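LpxE (Aquifex aeolicus, PDB 6EBU) probably hydrolyses the 1-phosphate of lipid A as a membrane-embedded phosphatase of the PAP2 superfamily. Local coordinates at residues A[105-110]-A[147-152]; A[112-117]-A[156-161]. The protein carries 1 engineered substitution. One frame throughout, in Å; residues are numbered along the deposited sequence.

Interaction 1 (A[105-110]-A[147-152]); sequences FPSGDT and GVHFPL. With BOG (octyl beta-D-glucopyranoside), chain F; SO4 (sulfate ion), chain B.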
loop_
_atom_site.group_PDB
_atom_site.type_symbol
_atom_site.label_atom_id
_atom_site.label_comp_id
_atom_site.label_asym_id
_atom_site.label_seq_id
_atom_site.Cartn_x
_atom_site.Cartn_y
_atom_site.Cartn_z
ATOM N N PHE A 105 5.780 9.184 3.905
ATOM C CA PHE A 105 5.080 8.583 5.032
ATOM C C PHE A 105 3.620 9.002 5.025
ATOM O O PHE A 105 3.336 10.210 5.051
ATOM C CB PHE A 105 5.740 8.995 6.344
ATOM C CG PHE A 105 5.130 8.361 7.559
ATOM C CD1 PHE A 105 5.539 7.106 7.981
ATOM C CD2 PHE A 105 4.155 9.024 8.288
ATOM C CE1 PHE A 105 4.983 6.522 9.105
ATOM C CE2 PHE A 105 3.595 8.444 9.413
ATOM C CZ PHE A 105 4.010 7.192 9.821
ATOM N N PRO A 106 2.663 8.063 4.981
ATOM C CA PRO A 106 2.886 6.631 4.772
ATOM C C PRO A 106 2.628 6.228 3.321
ATOM O O PRO A 106 2.500 7.107 2.469
ATOM C CB PRO A 106 1.868 5.994 5.711
ATOM C CG PRO A 106 0.708 6.949 5.658
ATOM C CD PRO A 106 1.270 8.334 5.378
ATOM N N SER A 107 2.541 4.928 3.044
ATOM C CA SER A 107 2.316 4.437 1.688
ATOM C C SER A 107 0.821 4.367 1.395
ATOM O O SER A 107 0.099 3.572 2.007
ATOM C CB SER A 107 2.954 3.064 1.491
ATOM O OG SER A 107 2.561 2.509 0.245
ATOM N N GLY A 108 0.367 5.179 0.440
ATOM C CA GLY A 108 -1.044 5.181 0.087
ATOM C C GLY A 108 -1.466 3.944 -0.685
ATOM O O GLY A 108 -2.577 3.440 -0.501
ATOM N N ASP A 109 -0.595 3.444 -1.565
ATOM C CA ASP A 109 -0.904 2.217 -2.294
ATOM C C ASP A 109 -1.043 1.034 -1.346
ATOM O O ASP A 109 -1.939 0.197 -1.510
ATOM C CB ASP A 109 0.179 1.925 -3.330
ATOM C CG ASP A 109 0.110 2.851 -4.516
ATOM O OD1 ASP A 109 -0.785 3.725 -4.543
ATOM O OD2 ASP A 109 0.955 2.700 -5.421
ATOM N N THR A 110 -0.156 0.943 -0.354
ATOM C CA THR A 110 -0.253 -0.128 0.630
ATOM C C THR A 110 -1.520 0.005 1.468
ATOM O O THR A 110 -2.206 -0.989 1.728
ATOM C CB THR A 110 0.990 -0.131 1.520
ATOM O OG1 THR A 110 2.163 -0.199 0.698
ATOM C CG2 THR A 110 0.973 -1.318 2.466
ATOM N N GLY A 147 11.856 1.306 -4.783
ATOM C CA GLY A 147 12.685 2.361 -4.237
ATOM C C GLY A 147 11.957 3.641 -3.898
ATOM O O GLY A 147 12.606 4.673 -3.704
ATOM N N VAL A 148 10.625 3.610 -3.811
ATOM C CA VAL A 148 9.850 4.819 -3.550
ATOM C C VAL A 148 9.322 4.890 -2.124
ATOM O O VAL A 148 8.742 5.919 -1.745
ATOM C CB VAL A 148 8.677 4.955 -4.545
ATOM C CG1 VAL A 148 9.198 4.972 -5.975
ATOM C CG2 VAL A 148 7.668 3.831 -4.346
ATOM N N HIS A 149 9.500 3.843 -1.324
ATOM C CA HIS A 149 9.019 3.848 0.049
ATOM C C HIS A 149 10.011 3.116 0.940
ATOM O O HIS A 149 10.802 2.287 0.481
ATOM C CB HIS A 149 7.630 3.201 0.172
ATOM C CG HIS A 149 6.500 4.120 -0.177
ATOM N ND1 HIS A 149 6.196 5.244 0.561
ATOM C CD2 HIS A 149 5.593 4.074 -1.182
ATOM C CE1 HIS A 149 5.155 5.853 0.024
ATOM N NE2 HIS A 149 4.771 5.166 -1.036
ATOM N N PHE A 150 9.962 3.452 2.230
ATOM C CA PHE A 150 10.669 2.771 3.299
ATOM C C PHE A 150 9.767 1.729 3.941
ATOM O O PHE A 150 8.538 1.824 3.859
ATOM C CB PHE A 150 11.121 3.773 4.360
ATOM C CG PHE A 150 12.132 4.769 3.874
ATOM C CD1 PHE A 150 13.468 4.423 3.765
ATOM C CD2 PHE A 150 11.749 6.059 3.549
ATOM C CE1 PHE A 150 14.404 5.347 3.329
ATOM C CE2 PHE A 150 12.679 6.986 3.114
ATOM C CZ PHE A 150 14.008 6.627 3.006
ATOM N N PRO A 151 10.350 0.714 4.584
ATOM C CA PRO A 151 9.526 -0.259 5.319
ATOM C C PRO A 151 8.603 0.367 6.352
ATOM O O PRO A 151 7.527 -0.181 6.617
ATOM C CB PRO A 151 10.575 -1.165 5.975
ATOM C CG PRO A 151 11.725 -1.119 5.029
ATOM C CD PRO A 151 11.756 0.284 4.484
ATOM N N LEU A 152 8.993 1.495 6.949
ATOM C CA LEU A 152 8.104 2.178 7.883
ATOM C C LEU A 152 6.832 2.650 7.188
ATOM O O LEU A 152 5.736 2.566 7.757
ATOM C CB LEU A 152 8.830 3.360 8.527
ATOM C CG LEU A 152 7.963 4.330 9.335
ATOM C CD1 LEU A 152 7.371 3.635 10.552
ATOM C CD2 LEU A 152 8.756 5.562 9.744
HETATM O O1 BOG F . 0.618 7.587 -6.303
HETATM C "C1'" BOG F . 0.079 6.279 -6.489
HETATM C "C2'" BOG F . 0.316 5.831 -7.948
HETATM C "C3'" BOG F . 0.427 4.276 -8.009
HETATM C "C4'" BOG F . 1.701 3.864 -8.798
HETATM C "C5'" BOG F . 2.886 4.771 -8.393
HETATM C "C6'" BOG F . 4.030 4.621 -9.418
HETATM C "C7'" BOG F . 3.732 5.453 -10.663
HETATM C "C8'" BOG F . 3.766 6.940 -10.305
HETATM S S SO4 B . 2.122 6.343 -2.517
HETATM O O1 SO4 B . 2.515 4.938 -2.603
HETATM O O2 SO4 B . 2.966 7.143 -3.398
HETATM O O3 SO4 B . 2.286 6.795 -1.138
HETATM O O4 SO4 B . 0.725 6.488 -2.917
#
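Ser107 lays its CB over the centre of one face of the His149 imidazole, a CH-pi contact 3.7 Å from CB to the ring centroid. A chi1 of 171° carries Ser107 OG away from its backbone N and toward Thr110, whose OG1 it meets in a 2.8 Å hydrogen bond. With Ser107 on one face, the imidazole has the sulfate at its edge, near its plane: NE2 donates to O1 over 2.8 Å. From the other segment, Gly108 N gives O3 a nearly straight bond of 3.0 Å (172°), the first amide of helix 108-121 meeting an anion; having no side chain, glycine avoids crowding sulfate O4. Farther off, Phe105 presents its ring edge to Leu152, CE1 lying 3.7 Å from CG, an apolar contact beside the polar pocket. Asp153 ties the two segments: its OD2 is weakly hydrogen-bonded to His149 ND1, and a backbone hydrogen bond links it to Ser107. The pocket is that of PAP2 phosphatases, built from three motifs: KX6RP, with Lys79 and Arg86, both sulfate-bound; the Pro-Ser-Gly begun by cis Pro106, where Asp109 replaces the usual histidine; and RX5HX3D, with sulfate-bound Arg143, then His149 and Asp153.

Interaction 2 (A[112-117]-A[156-161]); sequences MAFTIA and VGALIG
The Phe114 ring receives the methyl of Ala158 squarely on one face: CB stands 3.5 Å from the ring centroid, with the line between them 12° off the ring normal. That is a CH-pi contact, and it reaches all six ring carbons, with CD1 and CE1 nearest. Ala136 of helix 126-145 also touches Phe114, and a bound octyl glucoside touches both Phe114 and Ala158. The ring gets there because Phe114 CG lies anti to the carbonyl carbon (chi1 -86°), swinging the side chain to the neighbouring helix. A methyl suits the place: it fills the ring face without holding the backbones apart. One turn on along helix 151-170, at Gly161, the backbones come close, with Thr115 and Gly161 CA atoms 4.1 Å apart. The two helices run in the same general direction, crossing at -34° with axes 7.3 Å apart, the close, parallel pairing that small residues allow in membrane helix bundles such as this PAP2 core. Gly161 sits against Phe114 and Thr115, where a CB would run into Phe114 CB and Thr115 N. Thr115 OG1 rests 3.1 Å from Gly161 CA, but its hydrogen bond goes to Ala111 O of its own helix, the usual way a helical threonine satisfies a buried hydroxyl. Thr115 CA also lies 3.5 Å from Gly161 O, a CA-H...O contact.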
loop_
_atom_site.group_PDB
_atom_site.type_symbol
_atom_site.label_atom_id
_atom_site.label_comp_id
_atom_site.label_asym_id
_atom_site.label_seq_id
_atom_site.Cartn_x
_atom_site.Cartn_y
_atom_site.Cartn_z
ATOM N N MET A 112 -4.416 1.463 0.669
ATOM C CA MET A 112 -5.580 1.099 -0.136
ATOM C C MET A 112 -5.651 -0.408 -0.350
ATOM O O MET A 112 -6.727 -1.010 -0.236
ATOM C CB MET A 112 -5.540 1.829 -1.481
ATOM C CG MET A 112 -6.761 1.582 -2.360
ATOM S SD MET A 112 -6.444 1.793 -4.129
ATOM C CE MET A 112 -5.552 0.284 -4.497
ATOM N N ALA A 113 -4.513 -1.035 -0.655
ATOM C CA ALA A 113 -4.504 -2.470 -0.919
ATOM C C ALA A 113 -4.914 -3.263 0.315
ATOM O O ALA A 113 -5.674 -4.233 0.214
ATOM C CB ALA A 113 -3.122 -2.905 -1.409
ATOM N N PHE A 114 -4.432 -2.864 1.493
ATOM C CA PHE A 114 -4.841 -3.542 2.718
ATOM C C PHE A 114 -6.263 -3.173 3.119
ATOM O O PHE A 114 -6.938 -3.965 3.784
ATOM C CB PHE A 114 -3.862 -3.228 3.852
ATOM C CG PHE A 114 -2.668 -4.140 3.880
ATOM C CD1 PHE A 114 -1.552 -3.864 3.104
ATOM C CD2 PHE A 114 -2.669 -5.284 4.661
ATOM C CE1 PHE A 114 -0.454 -4.707 3.119
ATOM C CE2 PHE A 114 -1.574 -6.131 4.680
ATOM C CZ PHE A 114 -0.465 -5.843 3.908
ATOM N N THR A 115 -6.733 -1.989 2.722
ATOM C CA THR A 115 -8.141 -1.652 2.907
ATOM C C THR A 115 -9.027 -2.550 2.055
ATOM O O THR A 115 -10.050 -3.064 2.523
ATOM C CB THR A 115 -8.383 -0.185 2.555
ATOM O OG1 THR A 115 -7.514 0.649 3.329
ATOM C CG2 THR A 115 -9.814 0.190 2.833
ATOM N N ILE A 116 -8.649 -2.740 0.791
ATOM C CA ILE A 116 -9.384 -3.643 -0.088
ATOM C C ILE A 116 -9.377 -5.056 0.482
ATOM O O ILE A 116 -10.423 -5.709 0.586
ATOM C CB ILE A 116 -8.786 -3.602 -1.507
ATOM C CG1 ILE A 116 -9.011 -2.226 -2.137
ATOM C CG2 ILE A 116 -9.368 -4.713 -2.372
ATOM C CD1 ILE A 116 -8.241 -2.005 -3.424
ATOM N N ALA A 117 -8.197 -5.541 0.876
ATOM C CA ALA A 117 -8.091 -6.915 1.358
ATOM C C ALA A 117 -8.854 -7.112 2.663
ATOM O O ALA A 117 -9.443 -8.174 2.884
ATOM C CB ALA A 117 -6.622 -7.302 1.529
ATOM N N VAL A 156 3.112 1.086 8.311
ATOM C CA VAL A 156 2.059 1.960 8.815
ATOM C C VAL A 156 0.918 2.046 7.810
ATOM O O VAL A 156 -0.260 2.057 8.188
ATOM C CB VAL A 156 2.637 3.347 9.154
ATOM C CG1 VAL A 156 1.523 4.326 9.485
ATOM C CG2 VAL A 156 3.617 3.237 10.315
ATOM N N GLY A 157 1.245 2.096 6.517
ATOM C CA GLY A 157 0.204 2.076 5.502
ATOM C C GLY A 157 -0.668 0.839 5.596
ATOM O O GLY A 157 -1.898 0.925 5.564
ATOM N N ALA A 158 -0.038 -0.333 5.725
ATOM C CA ALA A 158 -0.800 -1.559 5.947
ATOM C C ALA A 158 -1.634 -1.462 7.218
ATOM O O ALA A 158 -2.796 -1.884 7.242
ATOM C CB ALA A 158 0.141 -2.760 6.016
ATOM N N LEU A 159 -1.055 -0.902 8.283
ATOM C CA LEU A 159 -1.790 -0.738 9.532
ATOM C C LEU A 159 -3.022 0.136 9.332
ATOM O O LEU A 159 -4.116 -0.195 9.803
ATOM C CB LEU A 159 -0.869 -0.138 10.596
ATOM C CG LEU A 159 -1.161 -0.494 12.052
ATOM C CD1 LEU A 159 -0.542 -1.839 12.398
ATOM C CD2 LEU A 159 -0.648 0.599 12.978
ATOM N N ILE A 160 -2.861 1.257 8.625
ATOM C CA ILE A 160 -3.990 2.146 8.358
ATOM C C ILE A 160 -5.072 1.413 7.575
ATOM O O ILE A 160 -6.264 1.499 7.895
ATOM C CB ILE A 160 -3.514 3.408 7.614
ATOM C CG1 ILE A 160 -2.579 4.231 8.503
ATOM C CG2 ILE A 160 -4.702 4.243 7.157
ATOM C CD1 ILE A 160 -1.895 5.361 7.772
ATOM N N GLY A 161 -4.671 0.670 6.543
ATOM C CA GLY A 161 -5.647 -0.035 5.728
ATOM C C GLY A 161 -6.431 -1.073 6.507
ATOM O O GLY A 161 -7.653 -1.170 6.373
#

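Overall arrangement
Both interactions join helix 108-121 to helix 151-170, interaction 1 at their N-terminal ends and interaction 2 farther along, with centres about 11 Å apart. Interaction 1 gathers the groups that hold the sulfate, which probably marks the place of a substrate phosphate; interaction 2, farther from the sulfate, brings the same helices to an axis distance of 7.3 Å. They touch directly. Thr110 CG2 packs 3.6 Å from Ala158 N, so the residue that bonds Ser107 also rests on the helix that meets Phe114. Pro106 CG lies 3.7 Å from Ile160 CD1, and Phe105 CE1 lies 3.8 Å from Val156 CG2, which seats the loop before helix 108-121 on helix 151-170.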